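Telomerase reverse transcriptase (Candida tropicalis MYA-3404, PDB 6ZD1) probably extends chromosome ends by copying a template within the telomerase RNA into telomeric DNA repeats, acting as the reverse transcriptase of telomerase. Local coordinates at residues D345-N350 and I475-M480; T77-V82 and R111-L116; Q349-E354 and Q527-F532. All blocks are in the same frame, centred on the assembly; numbering follows the deposited sequence.

Contact 1: D345-N350 and I475-M480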
loop_
_atom_site.group_PDB
_atom_site.type_symbol
_atom_site.label_atom_id
_atom_site.label_comp_id
_atom_site.label_asym_id
_atom_site.label_seq_id
_atom_site.Cartn_x
_atom_site.Cartn_y
_atom_site.Cartn_z
ATOM N N ASP A 345 5.374 -18.120 3.270
ATOM C CA ASP A 345 5.068 -19.188 4.218
ATOM C C ASP A 345 6.069 -20.330 4.110
ATOM O O ASP A 345 6.452 -20.924 5.125
ATOM C CB ASP A 345 3.646 -19.717 4.001
ATOM C CG ASP A 345 2.576 -18.678 4.290
ATOM O OD1 ASP A 345 1.861 -18.284 3.345
ATOM O OD2 ASP A 345 2.452 -18.253 5.458
ATOM N N ARG A 346 6.505 -20.650 2.891
ATOM C CA ARG A 346 7.373 -21.793 2.639
ATOM C C ARG A 346 8.854 -21.443 2.696
ATOM O O ARG A 346 9.688 -22.343 2.553
ATOM C CB ARG A 346 7.057 -22.421 1.272
ATOM C CG ARG A 346 5.580 -22.718 0.998
ATOM C CD ARG A 346 4.902 -23.431 2.151
ATOM N NE ARG A 346 5.458 -24.758 2.402
ATOM C CZ ARG A 346 5.165 -25.494 3.470
ATOM N NH1 ARG A 346 4.328 -25.032 4.389
ATOM N NH2 ARG A 346 5.713 -26.691 3.623
ATOM N N LEU A 347 9.198 -20.172 2.904
ATOM C CA LEU A 347 10.594 -19.748 2.912
ATOM C C LEU A 347 11.387 -20.537 3.946
ATOM O O LEU A 347 10.922 -20.767 5.065
ATOM C CB LEU A 347 10.685 -18.252 3.212
ATOM C CG LEU A 347 11.870 -17.469 2.647
ATOM C CD1 LEU A 347 11.718 -17.295 1.142
ATOM C CD2 LEU A 347 12.004 -16.119 3.332
ATOM N N ASN A 348 12.579 -20.987 3.554
ATOM C CA ASN A 348 13.422 -21.795 4.431
ATOM C C ASN A 348 14.250 -20.872 5.319
ATOM O O ASN A 348 15.145 -20.169 4.834
ATOM C CB ASN A 348 14.317 -22.720 3.610
ATOM C CG ASN A 348 15.070 -23.715 4.467
ATOM O OD1 ASN A 348 16.082 -23.379 5.084
ATOM N ND2 ASN A 348 14.585 -24.951 4.507
ATOM N N GLN A 349 13.968 -20.891 6.624
ATOM C CA GLN A 349 14.646 -19.981 7.542
ATOM C C GLN A 349 16.143 -20.245 7.578
ATOM O O GLN A 349 16.948 -19.304 7.607
ATOM C CB GLN A 349 14.049 -20.102 8.944
ATOM C CG GLN A 349 12.631 -19.571 9.058
ATOM C CD GLN A 349 12.052 -19.790 10.436
ATOM O OE1 GLN A 349 12.750 -20.240 11.346
ATOM N NE2 GLN A 349 10.771 -19.482 10.600
ATOM N N ASN A 350 16.541 -21.517 7.573
ATOM C CA ASN A 350 17.965 -21.827 7.624
ATOM C C ASN A 350 18.665 -21.412 6.336
ATOM O O ASN A 350 19.742 -20.805 6.379
ATOM C CB ASN A 350 18.163 -23.314 7.910
ATOM C CG ASN A 350 17.838 -23.675 9.349
ATOM O OD1 ASN A 350 17.929 -22.834 10.243
ATOM N ND2 ASN A 350 17.458 -24.926 9.581
ATOM N N ILE A 475 16.769 -11.319 -0.647
ATOM C CA ILE A 475 18.118 -11.842 -0.435
ATOM C C ILE A 475 18.177 -13.321 -0.798
ATOM O O ILE A 475 19.085 -13.770 -1.508
ATOM C CB ILE A 475 18.567 -11.605 1.018
ATOM C CG1 ILE A 475 18.811 -10.119 1.281
ATOM C CG2 ILE A 475 19.820 -12.408 1.335
ATOM C CD1 ILE A 475 19.153 -9.824 2.726
ATOM N N LEU A 476 17.213 -14.103 -0.304
ATOM C CA LEU A 476 17.262 -15.548 -0.502
ATOM C C LEU A 476 17.084 -15.916 -1.971
ATOM O O LEU A 476 17.852 -16.718 -2.518
ATOM C CB LEU A 476 16.198 -16.233 0.363
ATOM C CG LEU A 476 16.136 -17.763 0.272
ATOM C CD1 LEU A 476 17.504 -18.378 0.506
ATOM C CD2 LEU A 476 15.131 -18.343 1.250
ATOM N N TYR A 477 16.081 -15.332 -2.636
ATOM C CA TYR A 477 15.829 -15.692 -4.029
ATOM C C TYR A 477 16.911 -15.153 -4.962
ATOM O O TYR A 477 17.216 -15.786 -5.980
ATOM C CB TYR A 477 14.443 -15.208 -4.467
ATOM C CG TYR A 477 13.299 -16.125 -4.064
ATOM C CD1 TYR A 477 13.500 -17.196 -3.198
ATOM C CD2 TYR A 477 12.019 -15.926 -4.565
ATOM C CE1 TYR A 477 12.452 -18.034 -2.836
ATOM C CE2 TYR A 477 10.968 -16.757 -4.209
ATOM C CZ TYR A 477 11.189 -17.807 -3.345
ATOM O OH TYR A 477 10.143 -18.631 -2.995
ATOM N N SER A 478 17.511 -14.003 -4.642
ATOM C CA SER A 478 18.663 -13.553 -5.419
ATOM C C SER A 478 19.826 -14.521 -5.268
ATOM O O SER A 478 20.485 -14.873 -6.254
ATOM C CB SER A 478 19.085 -12.146 -4.992
ATOM O OG SER A 478 18.052 -11.202 -5.232
ATOM N N THR A 479 20.094 -14.954 -4.033
ATOM C CA THR A 479 21.118 -15.963 -3.791
ATOM C C THR A 479 20.779 -17.272 -4.489
ATOM O O THR A 479 21.656 -17.921 -5.073
ATOM C CB THR A 479 21.275 -16.186 -2.287
ATOM O OG1 THR A 479 21.637 -14.951 -1.656
ATOM C CG2 THR A 479 22.347 -17.228 -2.005
HETATM N N MSE A 480 19.518 -17.683 -4.425
HETATM C CA MSE A 480 19.073 -18.919 -5.050
HETATM C C MSE A 480 19.251 -18.879 -6.563
HETATM O O MSE A 480 19.806 -19.805 -7.151
HETATM C CB MSE A 480 17.608 -19.185 -4.708
HETATM C CG MSE A 480 17.051 -20.453 -5.329
HETATM SE SE MSE A 480 15.122 -20.624 -5.104
HETATM C CE MSE A 480 14.554 -19.059 -6.125
#

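Contact 2: T77-V82 and R111-L116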
loop_
_atom_site.group_PDB
_atom_site.type_symbol
_atom_site.label_atom_id
_atom_site.label_comp_id
_atom_site.label_asym_id
_atom_site.label_seq_id
_atom_site.Cartn_x
_atom_site.Cartn_y
_atom_site.Cartn_z
ATOM N N THR A 77 -21.122 -6.762 2.455
ATOM C CA THR A 77 -22.340 -6.027 2.145
ATOM C C THR A 77 -22.163 -5.260 0.841
ATOM O O THR A 77 -21.159 -4.565 0.650
ATOM C CB THR A 77 -22.685 -5.060 3.275
ATOM O OG1 THR A 77 -22.702 -5.762 4.525
ATOM C CG2 THR A 77 -24.047 -4.431 3.033
ATOM N N LYS A 78 -23.136 -5.388 -0.059
ATOM C CA LYS A 78 -23.076 -4.665 -1.321
ATOM C C LYS A 78 -23.008 -3.166 -1.061
ATOM O O LYS A 78 -23.572 -2.653 -0.090
ATOM C CB LYS A 78 -24.292 -4.994 -2.188
ATOM C CG LYS A 78 -24.447 -6.475 -2.489
ATOM C CD LYS A 78 -23.144 -7.065 -3.009
ATOM C CE LYS A 78 -23.252 -8.569 -3.198
ATOM N NZ LYS A 78 -21.985 -9.151 -3.716
ATOM N N PHE A 79 -22.300 -2.459 -1.945
ATOM C CA PHE A 79 -22.028 -1.049 -1.695
ATOM C C PHE A 79 -23.308 -0.222 -1.672
ATOM O O PHE A 79 -23.400 0.752 -0.916
ATOM C CB PHE A 79 -21.057 -0.503 -2.743
ATOM C CG PHE A 79 -20.615 0.906 -2.472
ATOM C CD1 PHE A 79 -19.807 1.191 -1.382
ATOM C CD2 PHE A 79 -21.010 1.944 -3.298
ATOM C CE1 PHE A 79 -19.399 2.486 -1.121
ATOM C CE2 PHE A 79 -20.603 3.243 -3.045
ATOM C CZ PHE A 79 -19.798 3.513 -1.952
ATOM N N ASN A 80 -24.313 -0.600 -2.468
ATOM C CA ASN A 80 -25.558 0.162 -2.463
ATOM C C ASN A 80 -26.319 -0.034 -1.159
ATOM O O ASN A 80 -26.974 0.898 -0.679
ATOM C CB ASN A 80 -26.429 -0.220 -3.666
ATOM C CG ASN A 80 -27.112 -1.570 -3.501
ATOM O OD1 ASN A 80 -26.518 -2.525 -3.003
ATOM N ND2 ASN A 80 -28.370 -1.649 -3.922
ATOM N N ARG A 81 -26.229 -1.223 -0.559
ATOM C CA ARG A 81 -26.845 -1.428 0.745
ATOM C C ARG A 81 -26.039 -0.743 1.839
ATOM O O ARG A 81 -26.610 -0.288 2.838
ATOM C CB ARG A 81 -26.985 -2.923 1.035
ATOM C CG ARG A 81 -27.595 -3.236 2.390
ATOM C CD ARG A 81 -29.034 -2.752 2.477
ATOM N NE ARG A 81 -29.991 -3.815 2.175
ATOM C CZ ARG A 81 -30.601 -3.968 1.004
ATOM N NH1 ARG A 81 -30.362 -3.124 0.008
ATOM N NH2 ARG A 81 -31.456 -4.967 0.828
ATOM N N VAL A 82 -24.718 -0.651 1.661
ATOM C CA VAL A 82 -23.887 0.105 2.594
ATOM C C VAL A 82 -24.281 1.574 2.574
ATOM O O VAL A 82 -24.451 2.207 3.623
ATOM C CB VAL A 82 -22.397 -0.073 2.254
ATOM C CG1 VAL A 82 -21.551 0.859 3.104
ATOM C CG2 VAL A 82 -21.968 -1.516 2.454
ATOM N N ARG A 111 -21.364 13.655 -1.504
ATOM C CA ARG A 111 -20.009 13.653 -0.969
ATOM C C ARG A 111 -19.832 12.552 0.063
ATOM O O ARG A 111 -18.721 12.039 0.235
ATOM C CB ARG A 111 -19.669 15.012 -0.355
ATOM C CG ARG A 111 -19.853 16.210 -1.281
ATOM C CD ARG A 111 -18.778 16.293 -2.355
ATOM N NE ARG A 111 -18.997 15.338 -3.436
ATOM C CZ ARG A 111 -19.833 15.538 -4.450
ATOM N NH1 ARG A 111 -20.533 16.664 -4.525
ATOM N NH2 ARG A 111 -19.972 14.612 -5.390
ATOM N N ILE A 112 -20.917 12.159 0.735
ATOM C CA ILE A 112 -20.845 11.031 1.659
ATOM C C ILE A 112 -20.612 9.734 0.896
ATOM O O ILE A 112 -19.838 8.874 1.335
ATOM C CB ILE A 112 -22.118 10.953 2.519
ATOM C CG1 ILE A 112 -22.167 12.106 3.518
ATOM C CG2 ILE A 112 -22.178 9.632 3.266
ATOM C CD1 ILE A 112 -23.386 12.055 4.410
ATOM N N VAL A 113 -21.279 9.563 -0.249
ATOM C CA VAL A 113 -21.051 8.370 -1.059
ATOM C C VAL A 113 -19.613 8.335 -1.558
ATOM O O VAL A 113 -18.956 7.287 -1.527
ATOM C CB VAL A 113 -22.054 8.305 -2.223
ATOM C CG1 VAL A 113 -21.773 7.084 -3.089
ATOM C CG2 VAL A 113 -23.471 8.273 -1.690
ATOM N N ASP A 114 -19.088 9.483 -1.999
ATOM C CA ASP A 114 -17.687 9.537 -2.402
ATOM C C ASP A 114 -16.778 9.176 -1.235
ATOM O O ASP A 114 -15.790 8.454 -1.404
ATOM C CB ASP A 114 -17.341 10.927 -2.940
ATOM C CG ASP A 114 -17.958 11.204 -4.302
ATOM O OD1 ASP A 114 -18.532 10.272 -4.908
ATOM O OD2 ASP A 114 -17.866 12.360 -4.764
ATOM N N PHE A 115 -17.110 9.664 -0.039
ATOM C CA PHE A 115 -16.324 9.344 1.145
ATOM C C PHE A 115 -16.428 7.865 1.500
ATOM O O PHE A 115 -15.454 7.275 1.985
ATOM C CB PHE A 115 -16.783 10.225 2.305
ATOM C CG PHE A 115 -15.847 10.237 3.474
ATOM C CD1 PHE A 115 -14.516 10.574 3.311
ATOM C CD2 PHE A 115 -16.311 9.946 4.748
ATOM C CE1 PHE A 115 -13.655 10.597 4.393
ATOM C CE2 PHE A 115 -15.457 9.971 5.838
ATOM C CZ PHE A 115 -14.125 10.296 5.659
ATOM N N LEU A 116 -17.587 7.247 1.247
ATOM C CA LEU A 116 -17.728 5.811 1.456
ATOM C C LEU A 116 -17.028 4.997 0.375
ATOM O O LEU A 116 -16.677 3.839 0.621
ATOM C CB LEU A 116 -19.208 5.421 1.519
ATOM C CG LEU A 116 -20.039 6.010 2.663
ATOM C CD1 LEU A 116 -21.499 5.589 2.561
ATOM C CD2 LEU A 116 -19.460 5.609 4.006
#

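Contact 3: Q349-E354 and Q527-F532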
loop_
_atom_site.group_PDB
_atom_site.type_symbol
_atom_site.label_atom_id
_atom_site.label_comp_id
_atom_site.label_asym_id
_atom_site.label_seq_id
_atom_site.Cartn_x
_atom_site.Cartn_y
_atom_site.Cartn_z
ATOM N N GLN A 349 13.968 -20.891 6.624
ATOM C CA GLN A 349 14.646 -19.981 7.542
ATOM C C GLN A 349 16.143 -20.245 7.578
ATOM O O GLN A 349 16.948 -19.304 7.607
ATOM C CB GLN A 349 14.049 -20.102 8.944
ATOM C CG GLN A 349 12.631 -19.571 9.058
ATOM C CD GLN A 349 12.052 -19.790 10.436
ATOM O OE1 GLN A 349 12.750 -20.240 11.346
ATOM N NE2 GLN A 349 10.771 -19.482 10.600
ATOM N N ASN A 350 16.541 -21.517 7.573
ATOM C CA ASN A 350 17.965 -21.827 7.624
ATOM C C ASN A 350 18.665 -21.412 6.336
ATOM O O ASN A 350 19.742 -20.805 6.379
ATOM C CB ASN A 350 18.163 -23.314 7.910
ATOM C CG ASN A 350 17.838 -23.675 9.349
ATOM O OD1 ASN A 350 17.929 -22.834 10.243
ATOM N ND2 ASN A 350 17.458 -24.926 9.581
ATOM N N ALA A 351 18.055 -21.690 5.182
ATOM C CA ALA A 351 18.631 -21.220 3.927
ATOM C C ALA A 351 18.699 -19.699 3.900
ATOM O O ALA A 351 19.667 -19.124 3.392
ATOM C CB ALA A 351 17.829 -21.749 2.739
ATOM N N LEU A 352 17.690 -19.030 4.464
ATOM C CA LEU A 352 17.723 -17.572 4.519
ATOM C C LEU A 352 18.880 -17.085 5.379
ATOM O O LEU A 352 19.590 -16.145 5.003
ATOM C CB LEU A 352 16.396 -17.032 5.055
ATOM C CG LEU A 352 16.318 -15.535 5.379
ATOM C CD1 LEU A 352 16.605 -14.677 4.150
ATOM C CD2 LEU A 352 14.956 -15.192 5.962
ATOM N N LYS A 353 19.111 -17.739 6.521
ATOM C CA LYS A 353 20.191 -17.313 7.405
ATOM C C LYS A 353 21.551 -17.526 6.752
ATOM O O LYS A 353 22.468 -16.717 6.939
ATOM C CB LYS A 353 20.096 -18.046 8.746
ATOM C CG LYS A 353 19.178 -17.343 9.744
ATOM C CD LYS A 353 18.936 -18.165 11.005
ATOM C CE LYS A 353 17.960 -19.303 10.747
ATOM N NZ LYS A 353 17.579 -20.012 12.005
ATOM N N GLU A 354 21.701 -18.607 5.982
ATOM C CA GLU A 354 22.940 -18.810 5.236
ATOM C C GLU A 354 23.119 -17.747 4.153
ATOM O O GLU A 354 24.228 -17.239 3.954
ATOM C CB GLU A 354 22.952 -20.211 4.617
ATOM C CG GLU A 354 22.792 -21.344 5.633
ATOM C CD GLU A 354 22.549 -22.701 4.983
ATOM O OE1 GLU A 354 22.613 -22.795 3.736
ATOM O OE2 GLU A 354 22.289 -23.675 5.725
ATOM N N GLN A 527 13.522 -26.759 -3.619
ATOM C CA GLN A 527 12.831 -26.880 -2.343
ATOM C C GLN A 527 13.772 -26.680 -1.166
ATOM O O GLN A 527 13.304 -26.379 -0.063
ATOM C CB GLN A 527 12.145 -28.244 -2.246
ATOM C CG GLN A 527 11.291 -28.576 -3.457
ATOM C CD GLN A 527 10.617 -29.928 -3.347
ATOM O OE1 GLN A 527 10.670 -30.578 -2.305
ATOM N NE2 GLN A 527 9.979 -30.360 -4.429
ATOM N N LYS A 528 15.082 -26.826 -1.383
ATOM C CA LYS A 528 16.055 -26.578 -0.324
ATOM C C LYS A 528 15.913 -25.168 0.231
ATOM O O LYS A 528 16.093 -24.943 1.433
ATOM C CB LYS A 528 17.471 -26.792 -0.856
ATOM C CG LYS A 528 17.750 -28.204 -1.324
ATOM C CD LYS A 528 19.106 -28.293 -1.993
ATOM C CE LYS A 528 18.975 -28.831 -3.406
ATOM N NZ LYS A 528 20.271 -28.816 -4.132
ATOM N N TYR A 529 15.596 -24.209 -0.633
ATOM C CA TYR A 529 15.437 -22.817 -0.248
ATOM C C TYR A 529 14.030 -22.499 0.238
ATOM O O TYR A 529 13.792 -21.387 0.723
ATOM C CB TYR A 529 15.781 -21.913 -1.440
ATOM C CG TYR A 529 17.113 -22.235 -2.097
ATOM C CD1 TYR A 529 17.210 -23.204 -3.093
ATOM C CD2 TYR A 529 18.273 -21.565 -1.722
ATOM C CE1 TYR A 529 18.428 -23.497 -3.690
ATOM C CE2 TYR A 529 19.491 -21.852 -2.314
ATOM C CZ TYR A 529 19.563 -22.816 -3.295
ATOM O OH TYR A 529 20.777 -23.099 -3.884
ATOM N N GLY A 530 13.112 -23.458 0.174
ATOM C CA GLY A 530 11.716 -23.173 0.415
ATOM C C GLY A 530 10.934 -22.724 -0.798
ATOM O O GLY A 530 9.786 -22.287 -0.648
ATOM N N ALA A 531 11.525 -22.784 -1.988
ATOM C CA ALA A 531 10.827 -22.444 -3.220
ATOM C C ALA A 531 10.152 -23.688 -3.785
ATOM O O ALA A 531 10.819 -24.690 -4.062
ATOM C CB ALA A 531 11.798 -21.852 -4.239
ATOM N N PHE A 532 8.834 -23.617 -3.969
ATOM C CA PHE A 532 8.051 -24.699 -4.552
ATOM C C PHE A 532 7.334 -24.163 -5.782
ATOM O O PHE A 532 6.489 -23.268 -5.669
ATOM C CB PHE A 532 7.040 -25.258 -3.548
ATOM C CG PHE A 532 7.666 -25.963 -2.377
ATOM C CD1 PHE A 532 7.988 -25.267 -1.222
ATOM C CD2 PHE A 532 7.917 -27.325 -2.425
ATOM C CE1 PHE A 532 8.555 -25.915 -0.140
ATOM C CE2 PHE A 532 8.486 -27.978 -1.344
ATOM C CZ PHE A 532 8.808 -27.274 -0.206
#

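Contact 1: D345-N350 and I475-M480
In both Leu347 and Leu476 the first torsion sets CG opposite the backbone N and beside the carbonyl carbon (chi1 -151° and -179°), and the two side chains consequently reach out to meet tip to tip. Their CA atoms are 8.6 Å apart, and the branched ends fill that span. The CD2 methyl of Leu476 lies 3.6 Å from CD1 of Leu347 and is almost as near its CG, so a single methyl is set against the branch point of the opposing leucine. Leu476 points from its helix straight at the loop, whereas Leu347 leaves its backbone at an angle and approaches through its end. The same methyl, CD2 of Leu476, also lies 4.0 Å from the carbonyl O of Asn348.

The other neighbour of Leu347 is Tyr477, one residue further along the helix. Its first torsion (chi1 -82°) places the ring beside the backbone N, and CE1 comes to 4.1 Å from CD1 of Leu347, in an oblique approach. One face of this ring carries CE of Met480, a selenomethionine, 3.6 Å above the plane and offset toward the rim.

No hydrogen bond crosses the interface. Asn348 instead spends its OD1 on the N-H of Ala351, as an N-cap that starts helix 349-359. The arrangement is thus an apolar seam between the loop joining helices 343-346 and 349-359 and helix 469-484, within what is probably the palm of a reverse transcriptase.

Contact 2: T77-V82 and R111-L116
Phe79, the first residue of helix 79-93, meets Leu116 and Val113 of helix 104-117 with the rim of its ring. Its first torsion (chi1 -174°) sets CG anti to the backbone N; the bond to CB runs alongside helix 104-117, and the far end of the ring closes on it. CE1 of Phe79 lies 3.5 Å from the carbonyl O of Leu116, which sits at the ring edge near its plane. Val113 O is also at the edge and in plane, 3.9 Å from CZ of Phe79. Two carbonyl oxygens thus face the ring's C-H rim, an orientation that is probably electrostatically favourable. Leu116 O is also hydrogen-bonded to the hydroxyl of Tyr195; its approach to the ring is a close contact only.

Residues 111-116 belong by sequence to the telomerase RNA-binding domain, so the helix pair is probably part of that largely helical region. The contact joins the N-terminal end of one helix to the C-terminal part of the other. On the latter, Arg111 NH2 is 3.1 Å from Asp114 OD2 in a salt bridge one turn long, with OD2 lying 5° out of the guanidinium plane.

Apolar contacts complete the fit. CB of Leu116 is 4.0 Å from CE1 of Phe79, and the leucine side chain also packs on Val83, Val86 and Val176. CG1 of Val113 reaches CE2 of Phe79 at 4.0 Å, beside the rim. Val82, a turn after Phe79, has its CB directed toward helix 104-117 and touches Tyr195 of strand 193-197.

Contact 3: Q349-E354 and Q527-F532
Ala351 and Tyr529 approach to 5.5 Å, CA to CA, where a type I turn closed by a bond from Gly530 N to Gln527 O (2.9 Å) passes the first turn of helix 349-359. Gly530 has left-handed backbone angles (phi 87°, psi 8°), and the residues after it lie farther from the helix.

With so short a backbone separation, a single methyl does the touching. CB of Ala351 points at the turn and rests 3.9 Å from the carbonyl O of Lys528. It is nearly as close to the next residue, lying 4.0 Å from CA of Tyr529, so it abuts the edge of the peptide, beside the carbonyl O and CA. The ring of Tyr529 contributes only a distant, oblique touch, CD2 at 4.5 Å from CB of Ala351, and its hydroxyl is bonded to Glu484 of helix 469-484. No hydrogen bond joins the two segments; the backbone of Tyr529 bonds instead to Asn348, just before the helix.

The contact joins helix 349-359 to the loop between helix 511-520 and strand 539-541, the latter an edge strand of the probable palm sheet.

In the fold
Contacts 1 and 3 are adjoining parts of one packed region: their centres lie 4 Å apart, and both use helix 349-359. They are tied by Asn348 N and Tyr529 O, a probable hydrogen bond of 3.1 Å, while CD2 of Leu476 packs 3.4 Å from the same Tyr529 O. Contact 2 probably belongs to the RNA-binding region, 42 Å from contact 1 and 45 Å from contact 3 between centres, on the opposite side of the chain's centre. Even the nearest atoms of contacts 1 and 2 are about 26 Å apart. In reverse transcriptases the catalytic centre lies on the palm sheet, here probably strands 334-339, 495-500, 503-508 and 539-541; contacts 1 and 3 probably belong to that domain.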